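Local coordinates for protein DR2417 (Deinococcus radiodurans, PDB 4XWW) that acts as a dimeric, zinc-binding RNase J that digests RNA as an exonuclease, probably in the 5'-to-3' direction, and may also cut it internally, at residues V115-K118 against L119-G123; L192-V195 against E196-G199; V368-P371 against P372-R375. All coordinates share one frame; numbering follows the deposited sequence.

Contact 1 (V115-K118 against L119-G123); sequences VREK and LSEFG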
loop_
_atom_site.group_PDB
_atom_site.type_symbol
_atom_site.label_atom_id
_atom_site.label_comp_id
_atom_site.label_asym_id
_atom_site.label_seq_id
_atom_site.Cartn_x
_atom_site.Cartn_y
_atom_site.Cartn_z
ATOM N N VAL A 115 5.725 9.588 28.446
ATOM C CA VAL A 115 4.338 9.802 28.844
ATOM C C VAL A 115 4.179 11.158 29.519
ATOM O O VAL A 115 3.229 11.887 29.235
ATOM C CB VAL A 115 3.837 8.669 29.773
ATOM C CG1 VAL A 115 2.547 9.052 30.483
ATOM C CG2 VAL A 115 3.645 7.393 28.955
ATOM N N ARG A 116 5.124 11.502 30.397
ATOM C CA ARG A 116 5.090 12.761 31.119
ATOM C C ARG A 116 5.041 13.937 30.148
ATOM O O ARG A 116 4.271 14.881 30.337
ATOM C CB ARG A 116 6.316 12.868 32.044
ATOM C CG ARG A 116 6.153 13.716 33.269
ATOM C CD ARG A 116 7.429 13.667 34.127
ATOM N NE ARG A 116 7.415 12.560 35.079
ATOM C CZ ARG A 116 8.279 11.549 35.089
ATOM N NH1 ARG A 116 9.259 11.485 34.194
ATOM N NH2 ARG A 116 8.165 10.600 36.011
ATOM N N GLU A 117 5.859 13.875 29.103
ATOM C CA GLU A 117 5.883 14.934 28.102
ATOM C C GLU A 117 4.569 14.983 27.321
ATOM O O GLU A 117 4.046 16.059 27.016
ATOM C CB GLU A 117 7.055 14.733 27.147
ATOM C CG GLU A 117 7.409 15.968 26.362
ATOM C CD GLU A 117 8.078 15.645 25.049
ATOM O OE1 GLU A 117 7.923 16.442 24.097
ATOM O OE2 GLU A 117 8.752 14.593 24.965
ATOM N N LYS A 118 4.051 13.806 27.001
ATOM C CA LYS A 118 2.785 13.664 26.294
ATOM C C LYS A 118 1.655 14.292 27.097
ATOM O O LYS A 118 0.870 15.077 26.569
ATOM C CB LYS A 118 2.516 12.178 26.030
ATOM C CG LYS A 118 1.442 11.859 25.003
ATOM C CD LYS A 118 1.408 10.357 24.690
ATOM C CE LYS A 118 2.463 9.962 23.656
ATOM N NZ LYS A 118 2.068 10.373 22.275
ATOM N N LEU A 119 1.588 13.960 28.385
ATOM C CA LEU A 119 0.556 14.502 29.252
ATOM C C LEU A 119 0.703 16.011 29.393
ATOM O O LEU A 119 -0.288 16.731 29.459
ATOM C CB LEU A 119 0.598 13.821 30.629
ATOM C CG LEU A 119 0.356 12.314 30.552
ATOM C CD1 LEU A 119 0.522 11.657 31.918
ATOM C CD2 LEU A 119 -1.019 12.023 29.982
ATOM N N SER A 120 1.944 16.485 29.424
ATOM C CA SER A 120 2.207 17.914 29.509
ATOM C C SER A 120 1.616 18.671 28.318
ATOM O O SER A 120 0.945 19.689 28.501
ATOM C CB SER A 120 3.711 18.171 29.600
ATOM O OG SER A 120 3.978 19.557 29.673
ATOM N N GLU A 121 1.862 18.167 27.109
ATOM C CA GLU A 121 1.319 18.761 25.882
ATOM C C GLU A 121 -0.193 18.906 25.961
ATOM O O GLU A 121 -0.771 19.841 25.401
ATOM C CB GLU A 121 1.671 17.917 24.651
ATOM C CG GLU A 121 3.153 17.669 24.426
ATOM C CD GLU A 121 3.828 18.766 23.624
ATOM O OE1 GLU A 121 3.117 19.604 23.032
ATOM O OE2 GLU A 121 5.076 18.785 23.586
ATOM N N PHE A 122 -0.826 17.970 26.659
ATOM C CA PHE A 122 -2.276 17.944 26.761
ATOM C C PHE A 122 -2.802 18.698 27.961
ATOM O O PHE A 122 -4.008 18.862 28.101
ATOM C CB PHE A 122 -2.780 16.505 26.801
ATOM C CG PHE A 122 -3.101 15.954 25.450
ATOM C CD1 PHE A 122 -2.096 15.742 24.525
ATOM C CD2 PHE A 122 -4.407 15.661 25.099
ATOM C CE1 PHE A 122 -2.381 15.242 23.268
ATOM C CE2 PHE A 122 -4.703 15.159 23.852
ATOM C CZ PHE A 122 -3.686 14.948 22.931
ATOM N N GLY A 123 -1.903 19.152 28.825
ATOM C CA GLY A 123 -2.296 19.885 30.014
ATOM C C GLY A 123 -2.869 19.012 31.115
ATOM O O GLY A 123 -3.425 19.523 32.086
HETATM O O HOH W 1 6.404 18.784 25.613
#

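Contact 2 (L192-V195 against E196-G199); sequences LERV and EQAG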
loop_
_atom_site.group_PDB
_atom_site.type_symbol
_atom_site.label_atom_id
_atom_site.label_comp_id
_atom_site.label_asym_id
_atom_site.label_seq_id
_atom_site.Cartn_x
_atom_site.Cartn_y
_atom_site.Cartn_z
ATOM N N LEU A 192 16.222 -13.999 30.137
ATOM C CA LEU A 192 15.745 -15.347 29.831
ATOM C C LEU A 192 15.852 -16.260 31.048
ATOM O O LEU A 192 15.130 -17.247 31.156
ATOM C CB LEU A 192 16.509 -15.943 28.647
ATOM C CG LEU A 192 16.311 -15.200 27.326
ATOM C CD1 LEU A 192 17.022 -15.917 26.190
ATOM C CD2 LEU A 192 14.821 -15.025 27.032
ATOM N N GLU A 193 16.767 -15.930 31.954
ATOM C CA GLU A 193 16.878 -16.630 33.233
ATOM C C GLU A 193 15.557 -16.517 33.991
ATOM O O GLU A 193 15.029 -17.508 34.510
ATOM C CB GLU A 193 18.029 -16.037 34.045
ATOM C CG GLU A 193 18.280 -16.684 35.388
ATOM C CD GLU A 193 19.421 -16.015 36.135
ATOM O OE1 GLU A 193 19.419 -14.768 36.241
ATOM O OE2 GLU A 193 20.327 -16.734 36.610
ATOM N N ARG A 194 15.004 -15.308 34.035
ATOM C CA ARG A 194 13.768 -15.088 34.785
ATOM C C ARG A 194 12.611 -15.800 34.118
ATOM O O ARG A 194 11.740 -16.350 34.783
ATOM C CB ARG A 194 13.442 -13.599 34.916
ATOM C CG ARG A 194 12.148 -13.349 35.670
ATOM C CD ARG A 194 12.342 -13.767 37.152
ATOM N NE ARG A 194 11.154 -13.711 38.018
ATOM C CZ ARG A 194 10.270 -14.699 38.162
ATOM N NH1 ARG A 194 10.390 -15.829 37.448
ATOM N NH2 ARG A 194 9.258 -14.561 39.010
ATOM N N VAL A 195 12.596 -15.764 32.784
ATOM C CA VAL A 195 11.538 -16.408 32.019
ATOM C C VAL A 195 11.592 -17.927 32.221
ATOM O O VAL A 195 10.563 -18.573 32.437
ATOM C CB VAL A 195 11.645 -16.040 30.515
ATOM C CG1 VAL A 195 10.716 -16.906 29.669
ATOM C CG2 VAL A 195 11.350 -14.530 30.301
ATOM N N GLU A 196 12.795 -18.491 32.163
ATOM C CA GLU A 196 12.960 -19.924 32.392
ATOM C C GLU A 196 12.511 -20.315 33.810
ATOM O O GLU A 196 11.872 -21.354 34.012
ATOM C CB GLU A 196 14.411 -20.340 32.163
ATOM C CG GLU A 196 14.656 -21.810 32.477
ATOM C CD GLU A 196 15.932 -22.338 31.862
ATOM O OE1 GLU A 196 16.883 -21.545 31.686
ATOM O OE2 GLU A 196 15.977 -23.550 31.551
ATOM N N GLN A 197 12.851 -19.480 34.795
ATOM C CA GLN A 197 12.408 -19.707 36.168
ATOM C C GLN A 197 10.886 -19.695 36.237
ATOM O O GLN A 197 10.297 -20.498 36.939
ATOM C CB GLN A 197 12.982 -18.651 37.124
ATOM C CG GLN A 197 12.611 -18.851 38.597
ATOM C CD GLN A 197 13.148 -20.156 39.177
ATOM O OE1 GLN A 197 14.291 -20.542 38.922
ATOM N NE2 GLN A 197 12.318 -20.850 39.922
ATOM N N ALA A 198 10.258 -18.789 35.484
ATOM C CA ALA A 198 8.804 -18.680 35.506
ATOM C C ALA A 198 8.189 -19.976 34.990
ATOM O O ALA A 198 7.212 -20.468 35.540
ATOM C CB ALA A 198 8.323 -17.467 34.667
ATOM N N GLY A 199 8.792 -20.540 33.949
ATOM C CA GLY A 199 8.378 -21.841 33.440
ATOM C C GLY A 199 8.459 -22.950 34.495
ATOM O O GLY A 199 7.586 -23.814 34.564
HETATM O O HOH W 2 17.318 -19.370 30.042
#

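Contact 3 (V368-P371 against P372-R375); sequences VVYP and PTYR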
loop_
_atom_site.group_PDB
_atom_site.type_symbol
_atom_site.label_atom_id
_atom_site.label_comp_id
_atom_site.label_asym_id
_atom_site.label_seq_id
_atom_site.Cartn_x
_atom_site.Cartn_y
_atom_site.Cartn_z
ATOM N N VAL A 368 21.465 5.514 -3.006
ATOM C CA VAL A 368 20.350 5.175 -2.131
ATOM C C VAL A 368 20.554 3.770 -1.601
ATOM O O VAL A 368 20.739 2.822 -2.371
ATOM C CB VAL A 368 18.983 5.248 -2.851
ATOM C CG1 VAL A 368 17.852 5.336 -1.824
ATOM C CG2 VAL A 368 18.945 6.421 -3.829
ATOM N N VAL A 369 20.501 3.649 -0.279
ATOM C CA VAL A 369 20.863 2.427 0.423
ATOM C C VAL A 369 19.705 1.982 1.308
ATOM O O VAL A 369 19.284 2.722 2.205
ATOM C CB VAL A 369 22.138 2.656 1.280
ATOM C CG1 VAL A 369 22.446 1.446 2.136
ATOM C CG2 VAL A 369 23.316 2.983 0.378
ATOM N N TYR A 370 19.199 0.775 1.071
ATOM C CA TYR A 370 18.046 0.256 1.844
ATOM C C TYR A 370 17.972 -1.258 1.790
ATOM O O TYR A 370 18.645 -1.888 0.957
ATOM C CB TYR A 370 16.729 0.846 1.321
ATOM C CG TYR A 370 16.638 0.798 -0.192
ATOM C CD1 TYR A 370 16.341 -0.392 -0.857
ATOM C CD2 TYR A 370 16.882 1.928 -0.947
ATOM C CE1 TYR A 370 16.285 -0.432 -2.255
ATOM C CE2 TYR A 370 16.816 1.901 -2.330
ATOM C CZ TYR A 370 16.518 0.722 -2.979
ATOM O OH TYR A 370 16.483 0.722 -4.355
ATOM N N PRO A 371 17.184 -1.870 2.696
ATOM C CA PRO A 371 17.006 -3.325 2.631
ATOM C C PRO A 371 16.093 -3.675 1.467
ATOM O O PRO A 371 15.256 -2.863 1.123
ATOM C CB PRO A 371 16.335 -3.667 3.968
ATOM C CG PRO A 371 16.547 -2.458 4.826
ATOM C CD PRO A 371 16.533 -1.306 3.896
ATOM N N PRO A 372 16.210 -4.895 0.940
ATOM C CA PRO A 372 17.090 -5.968 1.394
ATOM C C PRO A 372 18.478 -5.939 0.758
ATOM O O PRO A 372 19.338 -6.713 1.163
ATOM C CB PRO A 372 16.329 -7.227 0.969
ATOM C CG PRO A 372 15.607 -6.800 -0.221
ATOM C CD PRO A 372 15.192 -5.385 -0.003
ATOM N N THR A 373 18.693 -5.047 -0.206
ATOM C CA THR A 373 19.979 -4.929 -0.874
ATOM C C THR A 373 21.113 -4.784 0.135
ATOM O O THR A 373 22.158 -5.419 0.032
ATOM C CB THR A 373 19.982 -3.715 -1.815
ATOM O OG1 THR A 373 18.792 -3.731 -2.617
ATOM C CG2 THR A 373 21.208 -3.735 -2.706
ATOM N N TYR A 374 20.881 -3.914 1.106
ATOM C CA TYR A 374 21.807 -3.714 2.210
ATOM C C TYR A 374 21.097 -4.047 3.521
ATOM O O TYR A 374 19.967 -3.606 3.745
ATOM C CB TYR A 374 22.306 -2.279 2.236
ATOM C CG TYR A 374 23.050 -1.860 0.991
ATOM C CD1 TYR A 374 22.364 -1.356 -0.111
ATOM C CD2 TYR A 374 24.429 -1.958 0.922
ATOM C CE1 TYR A 374 23.034 -0.945 -1.246
ATOM C CE2 TYR A 374 25.112 -1.560 -0.223
ATOM C CZ TYR A 374 24.401 -1.061 -1.301
ATOM O OH TYR A 374 25.069 -0.663 -2.430
ATOM N N ARG A 375 21.742 -4.830 4.383
ATOM C CA ARG A 375 21.070 -5.223 5.623
ATOM C C ARG A 375 21.291 -4.143 6.656
ATOM O O ARG A 375 22.201 -4.236 7.483
ATOM C CB ARG A 375 21.568 -6.567 6.149
ATOM C CG ARG A 375 20.651 -7.081 7.275
ATOM C CD ARG A 375 21.154 -8.335 7.979
ATOM N NE ARG A 375 21.370 -9.443 7.055
ATOM C CZ ARG A 375 20.426 -10.295 6.670
ATOM N NH1 ARG A 375 20.723 -11.270 5.820
ATOM N NH2 ARG A 375 19.188 -10.174 7.130
#

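Contact 1 (V115-K118 against L119-G123)
Val115 and Leu119 meet one helical turn apart in helix 109-122. Their side chains lie side by side and point the same way, with CG1 of Val115 against CD1 of Leu119 at 3.6 Å. With CG1 anti to the backbone N (chi1 165°), this methyl lies against the Leu119 CD1 branch. This apolar side also packs on the chain around it. Val115 touches Leu93, Ile90 and Leu129, and Leu119 touches Leu124 and Val127.

The backbone bonds run in the i to i+4 pattern. Leu119 N donates to Val115 O at 2.8 Å and Glu121 N to Glu117 O at 3.0 Å. The bond from Phe122 N to Lys118 O is weak, at 3.4 Å, so the pattern slackens at the helix end.

The charged groups lie on another side. Glu117 OE1 and Glu121 OE2 come within 3.7 Å, with carboxylate planes 57° apart. A water donates to Glu117 OE1; its approach to Glu121 OE2 is too short to be trusted. Lys118 turns from this pair and forms a salt bridge with Glu87.

Gly123 has a positive phi (76°) and its N bonds to Ser120 O at 2.9 Å. This Schellman motif ends the helix of the beta-alpha-beta unit 104-107, 109-122, 128-131 in the metallo-beta-lactamase fold.

Contact 2 (L192-V195 against E196-G199)
Leu192 O is gripped by two donors. Glu196 N gives it a bond of 2.8 Å, with an N-H...O angle of 162°, and the N of Glu196 sits 29° out of the Leu192 carbonyl plane. A water adds a second, weak bond. The same water donates to Glu196 OE1 at 2.8 Å, and so links the carboxylate back to the first turn of its own helix. The Glu196 chain reaches this water fully extended, with CG turned away from the backbone N.

Three more bonds of the same i to i+4 kind follow. Gln197 N binds Glu193 O, Ala198 N binds Arg194 O at 2.9 Å, and Gly199 N binds Val195 O. They make this a regular alpha helix, 192-201, the helix of the beta-alpha-beta unit between strands 168-172 and 205-209 in the metallo-beta-lactamase domain. Val195 faces helix 384-394, where it packs on Leu393 and Thr394. Ala198 meets Ile162 of strand 159-165.

Arg194 runs alongside the turn that follows it. The chain leaves CA extended and then bends at chi2 (68°), which carries the guanidinium forward along the helix. Its NH1 lies 3.6 Å from Ala198 N, which sits at the edge of the group and near its plane. Both atoms are donors, so this is packing and not a bond. NH1 also lies 3.8 Å from Gln197 CB. The charge is met by Glu147, in a salt bridge through NH2. Gln197 leads its amide away from Arg194, and NE2 bonds to Asp201 OD1.

Contact 3 (V368-P371 against P372-R375)
Val369 puts a methyl over one face of the Tyr374 ring, across a type VI beta turn with a cis peptide between Pro371 and Pro372. The turn follows strand 367-369, an edge strand of the five-stranded parallel sheet that belongs with the beta-CASP part of the protein. CG1 of Val369 lies 3.9 Å from the centroid of the Tyr374 ring and 29° off its normal, a CH-pi contact. The two side chains cross at about a right angle. In Val369 the touching methyl is the one opposite the backbone N. In Tyr374 the ring is swung beside its own N (chi1 -61°), back over the strand. Ile232 of helix 222-234 packs on both.

Tyr370 has the rarer rotamer, with its ring set between the backbone N and the carbonyl carbon (chi1 46°). Its bond from CA sets off away from 372-375, but this torsion brings the far part of the ring back alongside Thr373. CE1 passes Thr373 OG1 obliquely at a loose 4.2 Å. The hydroxyl bonds to Tyr362 and to Glu214 of the second subunit, and so ties this loop to the dimer interface.

The cis bond and the helical turn at Thr373 together bring Tyr374 N to 3.0 Å from Tyr370 O, in a hydrogen bond that reaches the oxygen from above the carbonyl plane and not on a lone pair. The same oxygen lies at the edge of the Tyr374 ring, 3.9 Å from CD1. The Pro371 side chain also packs on His377, a predicted substrate-binding residue. Pro371 CA makes a CA-H...O contact with Tyr374 O at 3.2 Å.

How the contacts relate
The contacts follow one another along the chain and do not touch. Their centres form a nearly equilateral triangle: contacts 1 and 2 are 36 Å apart, 1 and 3 are 37 Å, and 2 and 3 are 36 Å. Contacts 1 and 2 share the metallo-beta-lactamase domain but flank different sheets. Helix 109-122 precedes strand 128-131 of the eight-stranded sheet, and helix 192-201 precedes strand 205-209 of the seven-stranded one. Contact 3 leaves the edge of a third, parallel sheet. Contact 1 is about 6 Å from the bound RNA at its nearest atom, contact 3 about 9 Å and contact 2 about 18 Å. Contacts 1 and 3 thus lie nearer the RNA path.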